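Local atomic coordinates of Dye type peroxidase A (Streptomyces lividans 1326, PDB entry 6GZW), a protein that probably uses hydrogen peroxide to oxidise dyes and related substrates at a heme, as a dye-decolourising peroxidase. Residues G184-K189 against T289-N294; A193-R198 against A298-P303. One frame throughout, in Å; residues are numbered along the deposited sequence.

Interaction 1: residues G184-K189 against T289-N294. With HEM (protoporphyrin IX containing Fe), chain C.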
# COMPACT_ATOMS: atom_id res chain seq x y z
N GLY A 184 -9.80 -4.52 -17.21
CA GLY A 184 -9.13 -3.57 -18.09
C GLY A 184 -9.11 -3.96 -19.56
O GLY A 184 -8.69 -3.16 -20.40
N THR A 185 -9.58 -5.16 -19.90
CA THR A 185 -9.49 -5.64 -21.29
C THR A 185 -10.06 -4.65 -22.31
O THR A 185 -9.39 -4.35 -23.30
CB THR A 185 -10.25 -6.97 -21.39
OG1 THR A 185 -9.69 -7.90 -20.46
CG2 THR A 185 -10.22 -7.52 -22.79
N ARG A 186 -11.27 -4.16 -22.07
CA ARG A 186 -11.97 -3.29 -23.03
C ARG A 186 -11.84 -1.80 -22.69
O ARG A 186 -12.79 -1.03 -22.78
CB ARG A 186 -13.42 -3.74 -23.19
CG ARG A 186 -13.54 -5.10 -23.92
CD ARG A 186 -14.11 -4.98 -25.35
NE ARG A 186 -15.39 -4.28 -25.28
CZ ARG A 186 -16.07 -3.82 -26.33
NH1 ARG A 186 -15.62 -4.02 -27.56
NH2 ARG A 186 -17.19 -3.14 -26.14
N ASN A 187 -10.64 -1.42 -22.30
CA ASN A 187 -10.37 -0.03 -21.98
C ASN A 187 -9.97 0.63 -23.29
O ASN A 187 -9.04 0.15 -23.94
CB ASN A 187 -9.23 0.05 -20.97
CG ASN A 187 -9.01 1.45 -20.44
OD1 ASN A 187 -9.97 2.20 -20.21
ND2 ASN A 187 -7.74 1.79 -20.19
N PRO A 188 -10.66 1.74 -23.66
CA PRO A 188 -10.22 2.50 -24.85
C PRO A 188 -8.77 2.97 -24.76
O PRO A 188 -8.26 3.26 -23.67
CB PRO A 188 -11.22 3.65 -24.93
CG PRO A 188 -12.43 3.18 -24.19
CD PRO A 188 -11.89 2.31 -23.08
N LYS A 189 -8.10 3.01 -25.92
CA LYS A 189 -6.66 3.28 -26.01
C LYS A 189 -6.40 4.31 -27.11
O LYS A 189 -7.19 4.40 -28.05
CB LYS A 189 -5.90 1.97 -26.30
CG LYS A 189 -5.71 1.07 -25.08
CD LYS A 189 -5.28 -0.35 -25.46
CE LYS A 189 -6.42 -1.19 -26.03
NZ LYS A 189 -6.15 -2.65 -25.87
N THR A 289 -22.48 -2.68 -19.68
CA THR A 289 -21.61 -1.50 -19.65
C THR A 289 -21.01 -1.10 -21.03
O THR A 289 -20.42 -0.02 -21.16
CB THR A 289 -20.40 -1.75 -18.72
OG1 THR A 289 -19.79 -2.97 -19.14
CG2 THR A 289 -20.82 -1.85 -17.28
N ARG A 290 -21.20 -1.92 -22.07
CA ARG A 290 -20.58 -1.65 -23.37
C ARG A 290 -21.10 -0.34 -24.00
O ARG A 290 -22.30 -0.00 -23.87
CB ARG A 290 -20.82 -2.79 -24.35
CG ARG A 290 -20.21 -4.15 -24.00
CD ARG A 290 -20.86 -5.28 -24.80
NE ARG A 290 -20.60 -5.10 -26.22
CZ ARG A 290 -19.60 -5.66 -26.91
NH1 ARG A 290 -18.70 -6.45 -26.33
NH2 ARG A 290 -19.48 -5.39 -28.22
N PRO A 291 -20.21 0.40 -24.68
CA PRO A 291 -20.71 1.57 -25.40
C PRO A 291 -21.85 1.24 -26.38
O PRO A 291 -22.81 2.01 -26.44
CB PRO A 291 -19.45 2.13 -26.11
CG PRO A 291 -18.29 1.68 -25.24
CD PRO A 291 -18.73 0.34 -24.69
N ASP A 292 -21.79 0.09 -27.05
CA ASP A 292 -22.88 -0.29 -27.97
C ASP A 292 -24.25 -0.68 -27.31
O ASP A 292 -25.25 -0.86 -28.03
CB ASP A 292 -22.41 -1.31 -29.01
CG ASP A 292 -22.08 -2.66 -28.44
OD1 ASP A 292 -22.45 -3.01 -27.29
OD2 ASP A 292 -21.44 -3.39 -29.20
N GLN A 293 -24.29 -0.78 -25.98
CA GLN A 293 -25.52 -0.93 -25.19
C GLN A 293 -25.99 0.35 -24.52
O GLN A 293 -26.97 0.32 -23.79
CB GLN A 293 -25.30 -2.02 -24.12
CG GLN A 293 -24.76 -3.32 -24.69
CD GLN A 293 -25.71 -3.92 -25.70
OE1 GLN A 293 -26.85 -4.24 -25.36
NE2 GLN A 293 -25.25 -4.06 -26.94
N ASN A 294 -25.27 1.45 -24.72
CA ASN A 294 -25.54 2.72 -24.04
C ASN A 294 -25.42 3.90 -24.99
O ASN A 294 -24.94 4.99 -24.61
CB ASN A 294 -24.54 2.87 -22.89
CG ASN A 294 -24.76 1.85 -21.79
OD1 ASN A 294 -25.71 1.96 -21.01
ND2 ASN A 294 -23.87 0.85 -21.74
CHA HEM C . -15.84 -3.86 -17.70
CHB HEM C . -15.47 -5.13 -13.05
CHC HEM C . -17.57 -0.93 -11.80
CHD HEM C . -17.93 0.32 -16.43
C1A HEM C . -15.56 -4.56 -16.56
C2A HEM C . -15.01 -5.87 -16.54
C3A HEM C . -14.91 -6.22 -15.23
C4A HEM C . -15.41 -5.13 -14.44
CMA HEM C . -14.35 -7.50 -14.65
CAA HEM C . -14.61 -6.73 -17.73
CBA HEM C . -13.18 -6.60 -18.24
CGA HEM C . -12.95 -5.26 -18.87
O1A HEM C . -13.27 -5.01 -20.06
O2A HEM C . -12.44 -4.34 -18.18
C1B HEM C . -16.00 -4.07 -12.29
C2B HEM C . -16.01 -4.02 -10.87
C3B HEM C . -16.60 -2.86 -10.48
C4B HEM C . -16.95 -2.16 -11.75
CMB HEM C . -15.50 -5.10 -9.96
CAB HEM C . -16.78 -2.29 -9.13
CBB HEM C . -16.01 -2.58 -8.09
C1C HEM C . -17.90 -0.24 -12.94
C2C HEM C . -18.55 1.02 -12.95
C3C HEM C . -18.67 1.38 -14.29
C4C HEM C . -18.05 0.33 -15.06
CMC HEM C . -19.05 1.82 -11.78
CAC HEM C . -19.32 2.56 -14.91
CBC HEM C . -20.28 3.33 -14.38
C1D HEM C . -17.31 -0.74 -17.11
C2D HEM C . -17.15 -0.66 -18.57
C3D HEM C . -16.57 -1.82 -18.94
C4D HEM C . -16.39 -2.59 -17.67
CMD HEM C . -17.52 0.50 -19.49
CAD HEM C . -16.20 -2.22 -20.36
CBD HEM C . -17.39 -2.82 -21.12
CGD HEM C . -17.01 -3.13 -22.53
O1D HEM C . -16.62 -4.29 -22.85
O2D HEM C . -17.05 -2.22 -23.39
NA HEM C . -15.90 -4.15 -15.28
NB HEM C . -16.58 -2.96 -12.76
NC HEM C . -17.67 -0.67 -14.20
ND HEM C . -16.94 -1.93 -16.62
FE HEM C . -16.79 -2.45 -14.76
O HOH W 1 -19.08 -1.31 -27.88
O HOH W 2 -15.04 -1.53 -14.60
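R186 lays its guanidinium flat on that of R290: the group centres are 4.0 Å apart and the planes only 11° from parallel, which is the geometry of a stack. The like charges are probably offset because each guanidinium meets an anion at its edge. R186 turns its NE to heme propionate oxygen O1D at 2.7 Å and its NH2 to O2D of the same carboxylate at 2.9 Å. R290 grips D292 side-on, NE to OD1 and NH2 to OD2, both bonds close to straight and both 3.0 Å long. Bends at chi2 (-109°) and chi3 (-54°) fold the R186 chain back over the propionate, where CB and CG also touch O1D. With R290 cut back to an alanine, R186 would probably lose its stacking partner on that face and D292 its charged mate. Q293 NE2 also donates to D292 OD1, from the other face of the carboxylate plane than R290 NE, so that oxygen has two donors. Water 1 accepts from both R186 NH2 and the backbone N of D292, a second link between the segments.

The backbone of 184-189 serves the other propionate: in a type I turn from G184 to N187, G184 N donates to O2A at 2.8 Å and R186 N to O1A at 3.0 Å. Both carboxylates of the heme are thus bound by one short turn, which with the two stacked arginines forms the propionate end of the heme pocket; T289 and P291 touch the D-ring side. The 184-189 loop follows strand 153-162 and precedes helix 195-199, whereas 289-294 leads from helix 285-288 toward strand 300-310, with T289 and N294 packed on helix 333-343.

Interaction 2: residues A193-R198 against A298-P303. With HEM (protoporphyrin IX containing Fe), chain C.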
# COMPACT_ATOMS: atom_id res chain seq x y z
N ALA A 193 -10.19 4.93 -33.31
CA ALA A 193 -10.69 6.12 -34.09
C ALA A 193 -11.53 7.15 -33.32
O ALA A 193 -11.49 8.37 -33.62
CB ALA A 193 -11.44 5.67 -35.33
N ASP A 194 -12.26 6.67 -32.32
CA ASP A 194 -13.17 7.50 -31.56
C ASP A 194 -12.54 7.86 -30.19
O ASP A 194 -13.21 8.47 -29.36
CB ASP A 194 -14.53 6.80 -31.38
CG ASP A 194 -14.41 5.34 -31.02
OD1 ASP A 194 -13.26 4.82 -30.77
OD2 ASP A 194 -15.47 4.66 -31.01
N PHE A 195 -11.27 7.52 -30.00
CA PHE A 195 -10.64 7.72 -28.68
C PHE A 195 -10.63 9.17 -28.21
O PHE A 195 -11.17 9.48 -27.16
CB PHE A 195 -9.21 7.18 -28.64
CG PHE A 195 -8.59 7.29 -27.28
CD1 PHE A 195 -8.91 6.37 -26.30
CD2 PHE A 195 -7.76 8.34 -26.97
CE1 PHE A 195 -8.36 6.45 -25.04
CE2 PHE A 195 -7.21 8.43 -25.70
CZ PHE A 195 -7.51 7.49 -24.73
N ASP A 196 -10.03 10.07 -28.98
CA ASP A 196 -9.98 11.49 -28.60
C ASP A 196 -11.36 12.07 -28.36
O ASP A 196 -11.60 12.77 -27.37
CB ASP A 196 -9.28 12.33 -29.68
CG ASP A 196 -7.77 12.19 -29.66
OD1 ASP A 196 -7.22 11.16 -29.21
OD2 ASP A 196 -7.12 13.16 -30.11
N ARG A 197 -12.30 11.80 -29.27
CA ARG A 197 -13.66 12.27 -29.07
C ARG A 197 -14.26 11.76 -27.75
O ARG A 197 -14.98 12.51 -27.07
CB ARG A 197 -14.60 11.90 -30.25
CG ARG A 197 -16.03 12.41 -30.04
CD ARG A 197 -16.95 12.33 -31.25
NE ARG A 197 -17.16 10.96 -31.72
CZ ARG A 197 -16.48 10.36 -32.71
NH1 ARG A 197 -15.48 10.96 -33.36
NH2 ARG A 197 -16.80 9.12 -33.04
N ARG A 198 -13.99 10.50 -27.41
CA ARG A 198 -14.62 9.90 -26.22
C ARG A 198 -14.09 10.48 -24.91
O ARG A 198 -14.84 10.66 -23.96
CB ARG A 198 -14.43 8.40 -26.21
CG ARG A 198 -15.34 7.64 -27.17
CD ARG A 198 -14.83 6.25 -27.40
NE ARG A 198 -15.92 5.36 -27.81
CZ ARG A 198 -15.85 4.04 -27.84
NH1 ARG A 198 -14.74 3.39 -27.54
NH2 ARG A 198 -16.92 3.34 -28.16
N ALA A 298 -19.05 6.02 -23.22
CA ALA A 298 -17.76 5.37 -23.10
C ALA A 298 -16.90 6.14 -22.14
O ALA A 298 -17.14 7.31 -21.87
CB ALA A 298 -17.07 5.28 -24.46
N MET A 299 -15.90 5.44 -21.61
CA MET A 299 -14.97 6.05 -20.67
C MET A 299 -13.68 5.24 -20.66
O MET A 299 -13.69 4.06 -20.93
CB MET A 299 -15.60 6.08 -19.27
CG MET A 299 -15.76 4.70 -18.61
SD MET A 299 -17.10 4.61 -17.42
CE MET A 299 -18.43 4.58 -18.61
N VAL A 300 -12.58 5.90 -20.30
CA VAL A 300 -11.34 5.20 -19.92
C VAL A 300 -11.44 4.90 -18.42
O VAL A 300 -11.93 5.72 -17.65
CB VAL A 300 -10.09 6.02 -20.27
CG1 VAL A 300 -8.87 5.62 -19.44
CG2 VAL A 300 -9.78 5.86 -21.76
N ARG A 301 -11.08 3.68 -18.07
CA ARG A 301 -11.04 3.23 -16.68
C ARG A 301 -9.58 3.02 -16.29
O ARG A 301 -8.83 2.38 -17.02
CB ARG A 301 -11.83 1.92 -16.53
CG ARG A 301 -13.32 2.13 -16.71
CD ARG A 301 -14.10 0.83 -16.74
NE ARG A 301 -13.69 0.07 -17.92
CZ ARG A 301 -13.22 -1.18 -17.94
NH1 ARG A 301 -13.06 -1.92 -16.83
NH2 ARG A 301 -12.91 -1.71 -19.12
N ARG A 302 -9.17 3.57 -15.15
CA ARG A 302 -7.77 3.52 -14.75
C ARG A 302 -7.74 3.56 -13.21
O ARG A 302 -7.41 4.58 -12.61
CB ARG A 302 -7.01 4.70 -15.38
CG ARG A 302 -5.51 4.66 -15.24
CD ARG A 302 -4.82 5.87 -15.85
NE ARG A 302 -3.41 5.79 -15.55
CZ ARG A 302 -2.84 6.17 -14.42
NH1 ARG A 302 -3.56 6.70 -13.42
NH2 ARG A 302 -1.53 6.01 -14.28
N PRO A 303 -8.08 2.41 -12.59
CA PRO A 303 -8.33 2.33 -11.14
C PRO A 303 -7.11 1.99 -10.31
O PRO A 303 -6.05 1.66 -10.85
CB PRO A 303 -9.32 1.14 -11.07
CG PRO A 303 -8.80 0.21 -12.13
CD PRO A 303 -8.45 1.15 -13.27
CHA HEM C . -15.84 -3.86 -17.70
CHB HEM C . -15.47 -5.13 -13.05
CHC HEM C . -17.57 -0.93 -11.80
CHD HEM C . -17.93 0.32 -16.43
C1A HEM C . -15.56 -4.56 -16.56
C2A HEM C . -15.01 -5.87 -16.54
C3A HEM C . -14.91 -6.22 -15.23
C4A HEM C . -15.41 -5.13 -14.44
CMA HEM C . -14.35 -7.50 -14.65
CAA HEM C . -14.61 -6.73 -17.73
CBA HEM C . -13.18 -6.60 -18.24
CGA HEM C . -12.95 -5.26 -18.87
O1A HEM C . -13.27 -5.01 -20.06
O2A HEM C . -12.44 -4.34 -18.18
C1B HEM C . -16.00 -4.07 -12.29
C2B HEM C . -16.01 -4.02 -10.87
C3B HEM C . -16.60 -2.86 -10.48
C4B HEM C . -16.95 -2.16 -11.75
CMB HEM C . -15.50 -5.10 -9.96
CAB HEM C . -16.78 -2.29 -9.13
CBB HEM C . -16.01 -2.58 -8.09
C1C HEM C . -17.90 -0.24 -12.94
C2C HEM C . -18.55 1.02 -12.95
C3C HEM C . -18.67 1.38 -14.29
C4C HEM C . -18.05 0.33 -15.06
CMC HEM C . -19.05 1.82 -11.78
CAC HEM C . -19.32 2.56 -14.91
CBC HEM C . -20.28 3.33 -14.38
C1D HEM C . -17.31 -0.74 -17.11
C2D HEM C . -17.15 -0.66 -18.57
C3D HEM C . -16.57 -1.82 -18.94
C4D HEM C . -16.39 -2.59 -17.67
CMD HEM C . -17.52 0.50 -19.49
CAD HEM C . -16.20 -2.22 -20.36
CBD HEM C . -17.39 -2.82 -21.12
CGD HEM C . -17.01 -3.13 -22.53
O1D HEM C . -16.62 -4.29 -22.85
O2D HEM C . -17.05 -2.22 -23.39
NA HEM C . -15.90 -4.15 -15.28
NB HEM C . -16.58 -2.96 -12.76
NC HEM C . -17.67 -0.67 -14.20
ND HEM C . -16.94 -1.93 -16.62
FE HEM C . -16.79 -2.45 -14.76
O HOH W 3 -17.18 9.17 -23.78
O HOH W 2 -15.04 -1.53 -14.60
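Apolar packing joins F195 to V300: CE1 of the ring lies 3.6 Å from CG2 of V300, the two side chains crossing at a slant. With CG anti to the backbone N (chi1 -176°), the phenyl ring of F195 swings from the start of its helix to the strand.

A methyl against a charged face makes the other direct contact: A298 CB lies over the R198 guanidinium, off-centre toward the rim, 3.5 Å from NE. The carboxylate of D194 probably steadies the same group, its OD2 sitting over the opposite face, 3.3 Å from R198 NE and well out of the plane, so the pairing is electrostatic and no N-H points at the oxygen.

Water 3 lies near both R198 O (2.8 Å) and A298 O (2.7 Å) but is shared among several acceptors.

On the heme side of the strand, R301 takes over. Its guanidinium lies face-on to the porphyrin at C4D, NH1 and NH2 each reach propionate oxygen O2A at 2.8 Å, and NH1 also donates to water 2, a ligand of the iron, and pairs with D183.

No direct hydrogen bond spans the two segments, which implies that the direct contact between the helix and the strand with its lead-in rests on van der Waals packing, while the strand's directed polar bonds to the cofactor come from R301.

Overall arrangement
Interactions 1 and 2 have centres 8 Å apart on the same side of the chain's centre, and both belong to the C-terminal Dyp-type peroxidase region. Their segments alternate along the chain, 184-189, 193-198, 289-294, 298-303, so a loop and the start of the helix that follows it each meet a partner about 100 residues later. They touch directly: N187 OD1 probably accepts from R301 N at 2.8 Å, and P188 CD packs on M299 O at 3.3 Å. Strand 300-310 is one of the two outermost strands, within this chain, of the antiparallel sheet. Both contacts border the heme, whose propionates, together with iron-bound water 2, are thereby tied to this sheet edge and its loops.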